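Nicotinamide riboside transporter PnuC (Neisseria mucosa ATCC 25996, PDB 4QTN) probably carries nicotinamide riboside, a form of vitamin B3, across the bacterial inner membrane as a homotrimer of helical membrane subunits. Local coordinates at residues 6-11 against 62-67; 42-46 against 74-78; 29-33 against 208-213. One frame throughout, in Å; residues are numbered along the deposited sequence.

Contact 1 of 3, residues 6-11 against 62-67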
ATOM      1  N   TRP C   6       3.777   3.441 -37.590  1.00157.08           N
ATOM      2  CA  TRP C   6       3.274   4.187 -36.455  1.00152.40           C
ATOM      3  C   TRP C   6       2.930   3.270 -35.314  1.00142.24           C
ATOM      4  O   TRP C   6       3.310   3.520 -34.173  1.00139.24           O
ATOM      5  CB  TRP C   6       2.047   5.017 -36.822  1.00161.47           C
ATOM      6  CG  TRP C   6       1.616   5.900 -35.687  1.00165.19           C
ATOM      7  CD1 TRP C   6       2.173   7.094 -35.323  1.00167.01           C
ATOM      8  CD2 TRP C   6       0.583   5.630 -34.721  1.00163.74           C
ATOM      9  NE1 TRP C   6       1.534   7.601 -34.214  1.00165.03           N
ATOM     10  CE2 TRP C   6       0.555   6.725 -33.824  1.00160.17           C
ATOM     11  CE3 TRP C   6      -0.333   4.585 -34.540  1.00162.03           C
ATOM     12  CZ2 TRP C   6      -0.347   6.799 -32.761  1.00150.85           C
ATOM     13  CZ3 TRP C   6      -1.232   4.661 -33.477  1.00154.55           C
ATOM     14  CH2 TRP C   6      -1.234   5.767 -32.609  1.00149.92           C
ATOM     15  N   TRP C   7       2.190   2.212 -35.612  1.00140.31           N
ATOM     16  CA  TRP C   7       1.766   1.298 -34.579  1.00135.70           C
ATOM     17  C   TRP C   7       2.969   0.701 -33.891  1.00126.85           C
ATOM     18  O   TRP C   7       2.917   0.387 -32.716  1.00121.24           O
ATOM     19  CB  TRP C   7       0.878   0.204 -35.150  1.00147.60           C
ATOM     20  CG  TRP C   7      -0.580   0.526 -35.054  1.00159.49           C
ATOM     21  CD1 TRP C   7      -1.482   0.594 -36.085  1.00167.00           C
ATOM     22  CD2 TRP C   7      -1.311   0.839 -33.861  1.00160.28           C
ATOM     23  NE1 TRP C   7      -2.729   0.918 -35.603  1.00165.95           N
ATOM     24  CE2 TRP C   7      -2.654   1.075 -34.242  1.00162.87           C
ATOM     25  CE3 TRP C   7      -0.965   0.927 -32.502  1.00154.76           C
ATOM     26  CZ2 TRP C   7      -3.648   1.408 -33.316  1.00160.85           C
ATOM     27  CZ3 TRP C   7      -1.959   1.259 -31.582  1.00154.02           C
ATOM     28  CH2 TRP C   7      -3.282   1.496 -31.996  1.00157.68           C
ATOM     29  N   LYS C   8       4.073   0.592 -34.626  1.00129.01           N
ATOM     30  CA  LYS C   8       5.308   0.027 -34.087  1.00127.16           C
ATOM     31  C   LYS C   8       5.897   0.964 -33.034  1.00119.68           C
ATOM     32  O   LYS C   8       6.360   0.521 -31.997  1.00114.38           O
ATOM     33  CB  LYS C   8       6.327  -0.251 -35.217  1.00136.15           C
ATOM     34  CG  LYS C   8       7.431  -1.256 -34.866  1.00137.48           C
ATOM     35  CD  LYS C   8       8.659  -0.574 -34.241  1.00145.79           C
ATOM     36  CE  LYS C   8       9.608  -1.585 -33.580  1.00149.71           C
ATOM     37  NZ  LYS C   8      10.596  -0.968 -32.633  1.00140.28           N
ATOM     38  N   ARG C   9       5.828   2.264 -33.300  1.00123.90           N
ATOM     39  CA  ARG C   9       6.300   3.297 -32.365  1.00124.68           C
ATOM     40  C   ARG C   9       5.493   3.344 -31.066  1.00124.12           C
ATOM     41  O   ARG C   9       6.052   3.258 -29.952  1.00124.19           O
ATOM     42  CB  ARG C   9       6.227   4.663 -33.028  1.00126.22           C
ATOM     43  CG  ARG C   9       7.468   5.052 -33.777  1.00124.14           C
ATOM     44  CD  ARG C   9       7.353   6.475 -34.237  1.00127.59           C
ATOM     45  NE  ARG C   9       8.659   7.034 -34.469  1.00132.17           N
ATOM     46  CZ  ARG C   9       9.179   8.043 -33.778  1.00139.36           C
ATOM     47  NH1 ARG C   9       8.483   8.645 -32.810  1.00134.28           N
ATOM     48  NH2 ARG C   9      10.393   8.473 -34.077  1.00153.07           N
ATOM     49  N   GLU C  10       4.185   3.528 -31.211  1.00122.22           N
ATOM     50  CA  GLU C  10       3.305   3.605 -30.079  1.00118.11           C
ATOM     51  C   GLU C  10       3.464   2.418 -29.124  1.00118.87           C
ATOM     52  O   GLU C  10       3.533   2.607 -27.917  1.00121.30           O
ATOM     53  CB  GLU C  10       1.879   3.710 -30.530  1.00116.46           C
ATOM     54  CG  GLU C  10       0.966   4.154 -29.432  1.00118.53           C
ATOM     55  CD  GLU C  10       0.998   5.653 -29.211  1.00127.42           C
ATOM     56  OE1 GLU C  10       1.665   6.367 -29.995  1.00133.10           O
ATOM     57  OE2 GLU C  10       0.336   6.120 -28.263  1.00129.79           O
ATOM     58  N   LEU C  11       3.539   1.206 -29.672  1.00117.64           N
ATOM     59  CA  LEU C  11       3.520  -0.014 -28.856  1.00113.42           C
ATOM     60  C   LEU C  11       4.859  -0.347 -28.237  1.00106.30           C
ATOM     61  O   LEU C  11       4.917  -0.953 -27.173  1.00107.30           O
ATOM     62  CB  LEU C  11       3.055  -1.216 -29.678  1.00120.49           C
ATOM     63  CG  LEU C  11       1.603  -1.366 -30.133  1.00126.88           C
ATOM     64  CD1 LEU C  11       1.417  -2.804 -30.570  1.00130.24           C
ATOM     65  CD2 LEU C  11       0.605  -1.007 -29.035  1.00127.70           C
ATOM     66  N   ILE C  62      -0.956   8.153 -26.720  1.00104.06           N
ATOM     67  CA  ILE C  62      -2.300   8.445 -27.255  1.00104.95           C
ATOM     68  C   ILE C  62      -3.124   7.200 -27.548  1.00107.46           C
ATOM     69  O   ILE C  62      -4.365   7.250 -27.549  1.00110.25           O
ATOM     70  CB  ILE C  62      -2.232   9.290 -28.532  1.00105.10           C
ATOM     71  CG1 ILE C  62      -3.641   9.648 -28.991  1.00104.88           C
ATOM     72  CG2 ILE C  62      -1.458   8.553 -29.626  1.00104.09           C
ATOM     73  CD1 ILE C  62      -3.807  11.099 -29.335  1.00106.51           C
ATOM     74  N   SER C  63      -2.432   6.093 -27.813  1.00108.14           N
ATOM     75  CA  SER C  63      -3.078   4.828 -28.159  1.00110.75           C
ATOM     76  C   SER C  63      -3.647   4.137 -26.959  1.00106.26           C
ATOM     77  O   SER C  63      -4.045   2.996 -27.052  1.00111.52           O
ATOM     78  CB  SER C  63      -2.089   3.883 -28.817  1.00114.38           C
ATOM     79  OG  SER C  63      -1.160   3.402 -27.857  1.00109.47           O
ATOM     80  N   ASN C  64      -3.635   4.808 -25.815  1.00104.39           N
ATOM     81  CA  ASN C  64      -4.345   4.314 -24.653  1.00105.90           C
ATOM     82  C   ASN C  64      -5.827   4.196 -24.959  1.00106.70           C
ATOM     83  O   ASN C  64      -6.480   3.264 -24.510  1.00113.11           O
ATOM     84  CB  ASN C  64      -4.114   5.217 -23.423  1.00105.81           C
ATOM     85  CG  ASN C  64      -5.196   6.273 -23.256  1.00107.97           C
ATOM     86  OD1 ASN C  64      -6.256   6.017 -22.658  1.00109.86           O
ATOM     87  ND2 ASN C  64      -4.933   7.474 -23.769  1.00105.21           N
ATOM     88  N   TYR C  65      -6.336   5.111 -25.782  1.00109.58           N
ATOM     89  CA  TYR C  65      -7.782   5.269 -25.959  1.00116.02           C
ATOM     90  C   TYR C  65      -8.459   4.100 -26.665  1.00120.17           C
ATOM     91  O   TYR C  65      -9.588   3.730 -26.317  1.00124.84           O
ATOM     92  CB  TYR C  65      -8.108   6.577 -26.661  1.00117.56           C
ATOM     93  CG  TYR C  65      -7.926   7.787 -25.781  1.00115.63           C
ATOM     94  CD1 TYR C  65      -8.714   7.975 -24.653  1.00111.56           C
ATOM     95  CD2 TYR C  65      -6.964   8.744 -26.079  1.00114.67           C
ATOM     96  CE1 TYR C  65      -8.549   9.081 -23.848  1.00113.92           C
ATOM     97  CE2 TYR C  65      -6.795   9.857 -25.284  1.00113.83           C
ATOM     98  CZ  TYR C  65      -7.588  10.024 -24.171  1.00115.79           C
ATOM     99  OH  TYR C  65      -7.411  11.134 -23.367  1.00120.17           O
ATOM    100  N   LEU C  66      -7.780   3.523 -27.651  1.00118.18           N
ATOM    101  CA  LEU C  66      -8.294   2.341 -28.311  1.00123.69           C
ATOM    102  C   LEU C  66      -8.456   1.182 -27.321  1.00125.75           C
ATOM    103  O   LEU C  66      -9.525   0.564 -27.243  1.00132.58           O
ATOM    104  CB  LEU C  66      -7.398   1.931 -29.466  1.00126.99           C
ATOM    105  CG  LEU C  66      -7.741   0.560 -30.053  1.00133.42           C
ATOM    106  CD1 LEU C  66      -9.214   0.478 -30.455  1.00131.66           C
ATOM    107  CD2 LEU C  66      -6.829   0.234 -31.228  1.00136.76           C
ATOM    108  N   PHE C  67      -7.393   0.893 -26.570  1.00121.49           N
ATOM    109  CA  PHE C  67      -7.451  -0.094 -25.486  1.00119.56           C
ATOM    110  C   PHE C  67      -8.574   0.206 -24.509  1.00117.15           C
ATOM    111  O   PHE C  67      -9.359  -0.675 -24.175  1.00122.16           O
ATOM    112  CB  PHE C  67      -6.118  -0.167 -24.735  1.00115.28           C
ATOM    113  CG  PHE C  67      -5.003  -0.748 -25.545  1.00118.79           C
ATOM    114  CD1 PHE C  67      -4.932  -2.117 -25.778  1.00121.97           C
ATOM    115  CD2 PHE C  67      -4.024   0.073 -26.089  1.00120.49           C
ATOM    116  CE1 PHE C  67      -3.905  -2.654 -26.536  1.00122.57           C
ATOM    117  CE2 PHE C  67      -2.993  -0.456 -26.852  1.00121.36           C
ATOM    118  CZ  PHE C  67      -2.933  -1.821 -27.077  1.00124.24           C
TER

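Contact 2 of 3, residues 42-46 against 74-78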
ATOM      1  N   LEU C  42     -13.742 -13.339 -20.422  1.00155.79           N
ATOM      2  CA  LEU C  42     -14.165 -11.954 -20.626  1.00153.32           C
ATOM      3  C   LEU C  42     -13.399 -11.023 -19.730  1.00146.60           C
ATOM      4  O   LEU C  42     -12.675 -10.151 -20.211  1.00142.05           O
ATOM      5  CB  LEU C  42     -15.668 -11.786 -20.373  1.00153.94           C
ATOM      6  CG  LEU C  42     -16.622 -11.614 -21.561  1.00156.66           C
ATOM      7  CD1 LEU C  42     -17.769 -10.716 -21.148  1.00155.70           C
ATOM      8  CD2 LEU C  42     -15.927 -11.049 -22.792  1.00154.19           C
ATOM      9  N   ALA C  43     -13.562 -11.212 -18.421  1.00144.75           N
ATOM     10  CA  ALA C  43     -12.895 -10.388 -17.423  1.00141.92           C
ATOM     11  C   ALA C  43     -11.371 -10.413 -17.583  1.00142.16           C
ATOM     12  O   ALA C  43     -10.686  -9.432 -17.268  1.00143.44           O
ATOM     13  CB  ALA C  43     -13.297 -10.821 -16.020  1.00141.76           C
ATOM     14  N   SER C  44     -10.840 -11.516 -18.099  1.00141.86           N
ATOM     15  CA  SER C  44      -9.408 -11.587 -18.333  1.00136.21           C
ATOM     16  C   SER C  44      -8.944 -10.780 -19.539  1.00133.88           C
ATOM     17  O   SER C  44      -7.903 -10.145 -19.478  1.00132.80           O
ATOM     18  CB  SER C  44      -8.911 -13.015 -18.368  1.00134.79           C
ATOM     19  OG  SER C  44      -8.522 -13.399 -17.068  1.00127.91           O
ATOM     20  N   VAL C  45      -9.745 -10.760 -20.609  1.00133.26           N
ATOM     21  CA  VAL C  45      -9.546  -9.776 -21.689  1.00129.10           C
ATOM     22  C   VAL C  45      -9.726  -8.362 -21.124  1.00127.56           C
ATOM     23  O   VAL C  45      -8.955  -7.460 -21.432  1.00128.46           O
ATOM     24  CB  VAL C  45     -10.523  -9.988 -22.878  1.00126.63           C
ATOM     25  CG1 VAL C  45     -10.482  -8.805 -23.813  1.00124.55           C
ATOM     26  CG2 VAL C  45     -10.163 -11.233 -23.643  1.00130.63           C
ATOM     27  N   ALA C  46     -10.734  -8.191 -20.270  1.00123.29           N
ATOM     28  CA  ALA C  46     -11.032  -6.890 -19.693  1.00113.23           C
ATOM     29  C   ALA C  46      -9.879  -6.372 -18.838  1.00107.07           C
ATOM     30  O   ALA C  46      -9.699  -5.173 -18.713  1.00108.41           O
ATOM     31  CB  ALA C  46     -12.332  -6.929 -18.893  1.00110.33           C
ATOM     32  N   LEU C  74     -16.341  -4.166 -22.049  1.00120.36           N
ATOM     33  CA  LEU C  74     -16.286  -5.447 -21.393  1.00122.78           C
ATOM     34  C   LEU C  74     -16.508  -5.308 -19.880  1.00119.68           C
ATOM     35  O   LEU C  74     -17.481  -5.849 -19.336  1.00116.68           O
ATOM     36  CB  LEU C  74     -14.956  -6.142 -21.697  1.00122.25           C
ATOM     37  CG  LEU C  74     -14.687  -6.439 -23.184  1.00126.91           C
ATOM     38  CD1 LEU C  74     -13.373  -7.184 -23.364  1.00125.27           C
ATOM     39  CD2 LEU C  74     -15.834  -7.216 -23.813  1.00131.06           C
ATOM     40  N   TYR C  75     -15.626  -4.557 -19.214  1.00116.57           N
ATOM     41  CA  TYR C  75     -15.711  -4.381 -17.761  1.00116.92           C
ATOM     42  C   TYR C  75     -17.112  -3.961 -17.355  1.00126.15           C
ATOM     43  O   TYR C  75     -17.636  -4.424 -16.338  1.00127.36           O
ATOM     44  CB  TYR C  75     -14.672  -3.368 -17.263  1.00114.69           C
ATOM     45  CG  TYR C  75     -14.777  -3.000 -15.781  1.00116.53           C
ATOM     46  CD1 TYR C  75     -14.087  -3.721 -14.807  1.00118.36           C
ATOM     47  CD2 TYR C  75     -15.524  -1.902 -15.369  1.00119.71           C
ATOM     48  CE1 TYR C  75     -14.172  -3.374 -13.460  1.00118.92           C
ATOM     49  CE2 TYR C  75     -15.619  -1.554 -14.028  1.00120.37           C
ATOM     50  CZ  TYR C  75     -14.940  -2.289 -13.084  1.00118.66           C
ATOM     51  OH  TYR C  75     -15.040  -1.940 -11.767  1.00122.20           O
ATOM     52  N   ALA C  76     -17.736  -3.110 -18.167  1.00133.28           N
ATOM     53  CA  ALA C  76     -19.083  -2.632 -17.857  1.00144.22           C
ATOM     54  C   ALA C  76     -20.055  -3.802 -17.774  1.00145.22           C
ATOM     55  O   ALA C  76     -20.875  -3.882 -16.855  1.00143.83           O
ATOM     56  CB  ALA C  76     -19.548  -1.611 -18.888  1.00153.48           C
ATOM     57  N   TYR C  77     -19.936  -4.721 -18.725  1.00142.38           N
ATOM     58  CA  TYR C  77     -20.761  -5.917 -18.744  1.00146.18           C
ATOM     59  C   TYR C  77     -20.446  -6.776 -17.513  1.00140.17           C
ATOM     60  O   TYR C  77     -21.323  -7.041 -16.685  1.00138.93           O
ATOM     61  CB  TYR C  77     -20.510  -6.689 -20.048  1.00148.92           C
ATOM     62  CG  TYR C  77     -21.225  -8.009 -20.167  1.00151.90           C
ATOM     63  CD1 TYR C  77     -22.537  -8.071 -20.594  1.00161.08           C
ATOM     64  CD2 TYR C  77     -20.563  -9.203 -19.897  1.00150.30           C
ATOM     65  CE1 TYR C  77     -23.189  -9.284 -20.722  1.00172.84           C
ATOM     66  CE2 TYR C  77     -21.199 -10.420 -20.019  1.00158.95           C
ATOM     67  CZ  TYR C  77     -22.511 -10.461 -20.432  1.00171.16           C
ATOM     68  OH  TYR C  77     -23.149 -11.679 -20.562  1.00183.19           O
ATOM     69  N   VAL C  78     -19.171  -7.129 -17.364  1.00132.83           N
ATOM     70  CA  VAL C  78     -18.716  -8.003 -16.288  1.00131.19           C
ATOM     71  C   VAL C  78     -19.040  -7.448 -14.895  1.00132.65           C
ATOM     72  O   VAL C  78     -19.283  -8.215 -13.973  1.00138.12           O
ATOM     73  CB  VAL C  78     -17.196  -8.301 -16.400  1.00129.69           C
ATOM     74  CG1 VAL C  78     -16.714  -9.158 -15.232  1.00129.08           C
ATOM     75  CG2 VAL C  78     -16.875  -8.973 -17.732  1.00127.69           C
TER

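Contact 3 of 3, residues 29-33 against 208-213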
ATOM      1  N   ILE C  29       0.866 -12.154 -14.777  1.00100.17           N
ATOM      2  CA  ILE C  29      -0.027 -12.534 -13.671  1.00106.09           C
ATOM      3  C   ILE C  29      -1.456 -12.663 -14.185  1.00109.34           C
ATOM      4  O   ILE C  29      -2.255 -13.473 -13.686  1.00114.33           O
ATOM      5  CB  ILE C  29       0.009 -11.491 -12.521  1.00107.26           C
ATOM      6  CG1 ILE C  29       1.447 -11.234 -12.056  1.00109.03           C
ATOM      7  CG2 ILE C  29      -0.858 -11.929 -11.348  1.00108.78           C
ATOM      8  CD1 ILE C  29       2.175 -12.465 -11.562  1.00114.65           C
ATOM      9  N   GLN C  30      -1.762 -11.870 -15.197  1.00108.77           N
ATOM     10  CA  GLN C  30      -3.061 -11.885 -15.820  1.00111.70           C
ATOM     11  C   GLN C  30      -3.214 -13.138 -16.692  1.00112.54           C
ATOM     12  O   GLN C  30      -4.256 -13.798 -16.657  1.00114.87           O
ATOM     13  CB  GLN C  30      -3.262 -10.601 -16.645  1.00111.78           C
ATOM     14  CG  GLN C  30      -4.683 -10.061 -16.646  1.00114.31           C
ATOM     15  CD  GLN C  30      -5.342 -10.125 -15.279  1.00116.04           C
ATOM     16  OE1 GLN C  30      -6.312 -10.863 -15.085  1.00122.86           O
ATOM     17  NE2 GLN C  30      -4.819  -9.349 -14.322  1.00109.25           N
ATOM     18  N   ALA C  31      -2.157 -13.472 -17.443  1.00110.23           N
ATOM     19  CA  ALA C  31      -2.126 -14.697 -18.258  1.00112.69           C
ATOM     20  C   ALA C  31      -2.211 -15.911 -17.376  1.00118.00           C
ATOM     21  O   ALA C  31      -2.994 -16.825 -17.636  1.00125.14           O
ATOM     22  CB  ALA C  31      -0.863 -14.756 -19.100  1.00107.11           C
ATOM     23  N   VAL C  32      -1.407 -15.916 -16.317  1.00116.98           N
ATOM     24  CA  VAL C  32      -1.359 -17.044 -15.401  1.00117.96           C
ATOM     25  C   VAL C  32      -2.693 -17.251 -14.650  1.00123.02           C
ATOM     26  O   VAL C  32      -3.115 -18.387 -14.461  1.00132.21           O
ATOM     27  CB  VAL C  32      -0.148 -16.955 -14.446  1.00112.67           C
ATOM     28  CG1 VAL C  32      -0.274 -17.953 -13.309  1.00115.55           C
ATOM     29  CG2 VAL C  32       1.139 -17.188 -15.221  1.00108.66           C
ATOM     30  N   VAL C  33      -3.382 -16.159 -14.283  1.00119.43           N
ATOM     31  CA  VAL C  33      -4.731 -16.283 -13.662  1.00121.95           C
ATOM     32  C   VAL C  33      -5.787 -16.904 -14.598  1.00125.65           C
ATOM     33  O   VAL C  33      -6.686 -17.619 -14.146  1.00127.74           O
ATOM     34  CB  VAL C  33      -5.237 -14.949 -13.054  1.00118.62           C
ATOM     35  CG1 VAL C  33      -6.602 -14.568 -13.614  1.00119.64           C
ATOM     36  CG2 VAL C  33      -5.291 -15.047 -11.537  1.00120.09           C
ATOM     37  N   LEU C 208     -11.623 -12.676 -10.031  1.00124.35           N
ATOM     38  CA  LEU C 208     -10.216 -12.453  -9.745  1.00122.20           C
ATOM     39  C   LEU C 208      -9.472 -11.614 -10.788  1.00121.40           C
ATOM     40  O   LEU C 208      -8.669 -10.770 -10.415  1.00122.59           O
ATOM     41  CB  LEU C 208      -9.481 -13.757  -9.488  1.00124.04           C
ATOM     42  CG  LEU C 208      -8.483 -13.623  -8.346  1.00123.49           C
ATOM     43  CD1 LEU C 208      -9.200 -13.730  -6.999  1.00124.68           C
ATOM     44  CD2 LEU C 208      -7.378 -14.660  -8.462  1.00126.71           C
ATOM     45  N   PRO C 209      -9.752 -11.822 -12.100  1.00121.23           N
ATOM     46  CA  PRO C 209      -8.994 -11.021 -13.059  1.00118.27           C
ATOM     47  C   PRO C 209      -9.164  -9.509 -12.840  1.00116.99           C
ATOM     48  O   PRO C 209      -8.211  -8.748 -13.034  1.00120.19           O
ATOM     49  CB  PRO C 209      -9.578 -11.438 -14.412  1.00121.92           C
ATOM     50  CG  PRO C 209     -10.172 -12.779 -14.180  1.00128.68           C
ATOM     51  CD  PRO C 209     -10.678 -12.756 -12.772  1.00127.39           C
ATOM     52  N   LEU C 210     -10.349  -9.083 -12.411  1.00115.50           N
ATOM     53  CA  LEU C 210     -10.618  -7.650 -12.283  1.00111.99           C
ATOM     54  C   LEU C 210     -10.284  -7.074 -10.900  1.00110.12           C
ATOM     55  O   LEU C 210      -9.829  -5.931 -10.798  1.00109.56           O
ATOM     56  CB  LEU C 210     -12.050  -7.308 -12.707  1.00112.79           C
ATOM     57  CG  LEU C 210     -12.412  -7.608 -14.169  1.00117.27           C
ATOM     58  CD1 LEU C 210     -13.746  -6.984 -14.542  1.00118.88           C
ATOM     59  CD2 LEU C 210     -11.318  -7.142 -15.121  1.00116.87           C
ATOM     60  N   LEU C 211     -10.496  -7.863  -9.845  1.00108.83           N
ATOM     61  CA  LEU C 211      -9.995  -7.498  -8.527  1.00105.14           C
ATOM     62  C   LEU C 211      -8.483  -7.389  -8.573  1.00108.68           C
ATOM     63  O   LEU C 211      -7.909  -6.448  -8.025  1.00113.31           O
ATOM     64  CB  LEU C 211     -10.423  -8.515  -7.466  1.00104.99           C
ATOM     65  CG  LEU C 211      -9.814  -8.364  -6.060  1.00103.84           C
ATOM     66  CD1 LEU C 211      -9.867  -6.922  -5.550  1.00102.44           C
ATOM     67  CD2 LEU C 211     -10.503  -9.303  -5.090  1.00105.32           C
ATOM     68  N   LEU C 212      -7.831  -8.343  -9.243  1.00112.45           N
ATOM     69  CA  LEU C 212      -6.386  -8.265  -9.421  1.00111.69           C
ATOM     70  C   LEU C 212      -6.008  -7.079 -10.280  1.00110.79           C
ATOM     71  O   LEU C 212      -5.032  -6.385  -9.994  1.00109.56           O
ATOM     72  CB  LEU C 212      -5.808  -9.555 -10.003  1.00111.17           C
ATOM     73  CG  LEU C 212      -4.930 -10.374  -9.046  1.00114.70           C
ATOM     74  CD1 LEU C 212      -4.072 -11.337  -9.834  1.00128.87           C
ATOM     75  CD2 LEU C 212      -4.045  -9.500  -8.173  1.00108.89           C
HETATM   76  N   MSE C 213      -6.802  -6.828 -11.318  1.00111.23           N
HETATM   77  CA  MSE C 213      -6.577  -5.682 -12.173  1.00110.04           C
HETATM   78  C   MSE C 213      -6.505  -4.396 -11.371  1.00106.53           C
HETATM   79  O   MSE C 213      -5.585  -3.603 -11.563  1.00108.13           O
HETATM   80  CB  MSE C 213      -7.654  -5.573 -13.220  1.00112.06           C
HETATM   81  CG  MSE C 213      -7.376  -4.335 -14.037  1.00115.16           C
HETATM   82 SE   MSE C 213      -8.841  -4.069 -15.284  1.00131.38          SE
HETATM   83  CE  MSE C 213     -10.177  -3.458 -13.981  1.00129.36           C
TER

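Contact 1 of 3, residues 6-11 against 62-67
W6 presents the edge of its indole to I62: CG2 of I62 lies near the ring plane, 3.8 Å from W6 CZ2, while E10 CB sits over one indole face, offset toward the rim. W7 has one face covered by its own neighbour, with W6 CZ3 3.7 Å above the plane and over the ring centre. Across the contact the six-membered end of W7 meets S63 and L66, its CH2 coming within 3.8 Å of L66 CD2. One turn on from W7, L11 CD2 approaches the edge of the F67 ring, 4.1 Å from CZ, and F67 in turn meets the ring of F56. Between these apolar groups runs E10. With its CG swung opposite the backbone N (chi1 -165°) and the chain bent at chi2, the carboxylate reaches the backbone N of S63. S63 N donates to E10 OE2 over 2.8 Å with an N-H...O angle of 162°, arriving 44° out of the carboxylate plane. The backbone O of E10 is also engaged, accepting from K61 NZ. A buried acid accepting from a peptide N-H would probably be favoured as carboxylate, and the bond ties helix 4-12 to the residue preceding N64, which touches the bound nicotinamide riboside.

Contact 2 of 3, residues 42-46 against 74-78
L42 and L74 cross at about a right angle and meet through their CD2 methyls, 4.0 Å apart, in the interface of a transmembrane helical hairpin. Helices 41-59 and 64-80 follow one another in sequence; over these short segments their axes run at 140°, approaching to 9.1 Å. L42 splits its work between its two branches: CD2 goes to L74, whereas L42 CD1 lies 3.4 Å from Y77 CD2 and also rests 3.9 Å from V78 CG2. V78 is forked in the same way. With CG1 opposite the backbone N (chi1 177°) and CG2 opposite the carbonyl carbon, one methyl is delivered to each of two residues on the facing helix: CG1 packs 3.9 Å from A43 CB, and CG2 takes L42. L74 likewise divides its methyls, CD1 against V45 CG1 and CD2 against L42. No hydrogen bond joins the two segments, and the adhesion is apolar.

One shell out, L210 of helix 208-234 touches A43, Y75 and V78. S44, which takes no part in this pairing, packs on Q30, V33 and F34 of helix 17-34. The Y75 ring leads away from 42-46, and its OH hydrogen-bonds E87 OE1 and W196 NE1; the Y75 side chain lies about 7 Å from the bound nicotinamide riboside. The small A46 allows the closest backbone approach of the pair, 5.6 Å between the CA atoms of A46 and Y75, with A46 CB 3.9 Å from L74 CB.

Contact 3 of 3, residues 29-33 against 208-213
Q30 and P209 mark where the two backbones come nearest, 6.6 Å between their CA atoms, on helix segments that run antiparallel at 162° with axes 10.3 Å apart. V33 is the central apolar contact. Its CG2 meets L208 CD2 at 3.7 Å, and its other methyl, CG1, lies 4.0 Å from P209 CG, so the valine straddles the first two residues of helix 208-234. One turn back, I29 uses its short branch: CG2, opposite the backbone N, touches L212 CD1 at 3.6 Å, while CG1 leads the rest of the chain away from L212 and the two side chains cross at about a right angle.

Q30 is the polar member. Its chain is bent at chi2 (42°), which carries the amide across P209, again at about a right angle: OE1 is 3.4 Å from P209 CB, and NE2 stands 3.7 Å from P209 O. None of this amounts to a hydrogen bond, and the segments are joined by packing alone. Behind Q30 lie A47, V48 and I51 of helix 41-59, and S44 of that helix touches P209. Further along, the end of the selenomethionine M213 leads away from 29-33, and its side chain lies about 4 Å from that of Y217, a residue of the nicotinamide riboside site.

The outer flank of segment 29-33 belongs to the trimer: I29 and V33 pack on V166 and V162 of a neighbouring subunit, and V32 on its T142. The contact thus packs the first and last transmembrane helices of PnuC antiparallel, right beside the trimer interface.

Overall arrangement
Contacts 2 and 3 are neighbours, their centres 11 Å apart, and they touch through helices 41-59 and 208-234. Contact 1 stands apart, its centre about 21 Å from that of contact 2 and 23 Å from that of contact 3. Contacts 1 and 2 share helix 64-80, gripping it at its beginning and near its other end; N64 in the first touches the bound nicotinamide riboside, and the side chain of Y75 in the second lies about 7 Å from it. Along the chain the segments come in the order 6-11, 29-33, 42-46, 62-67, 74-78 and 208-213, so contact 3 spans contact 2 and brings the last transmembrane helix back against the first, next to a neighbouring subunit.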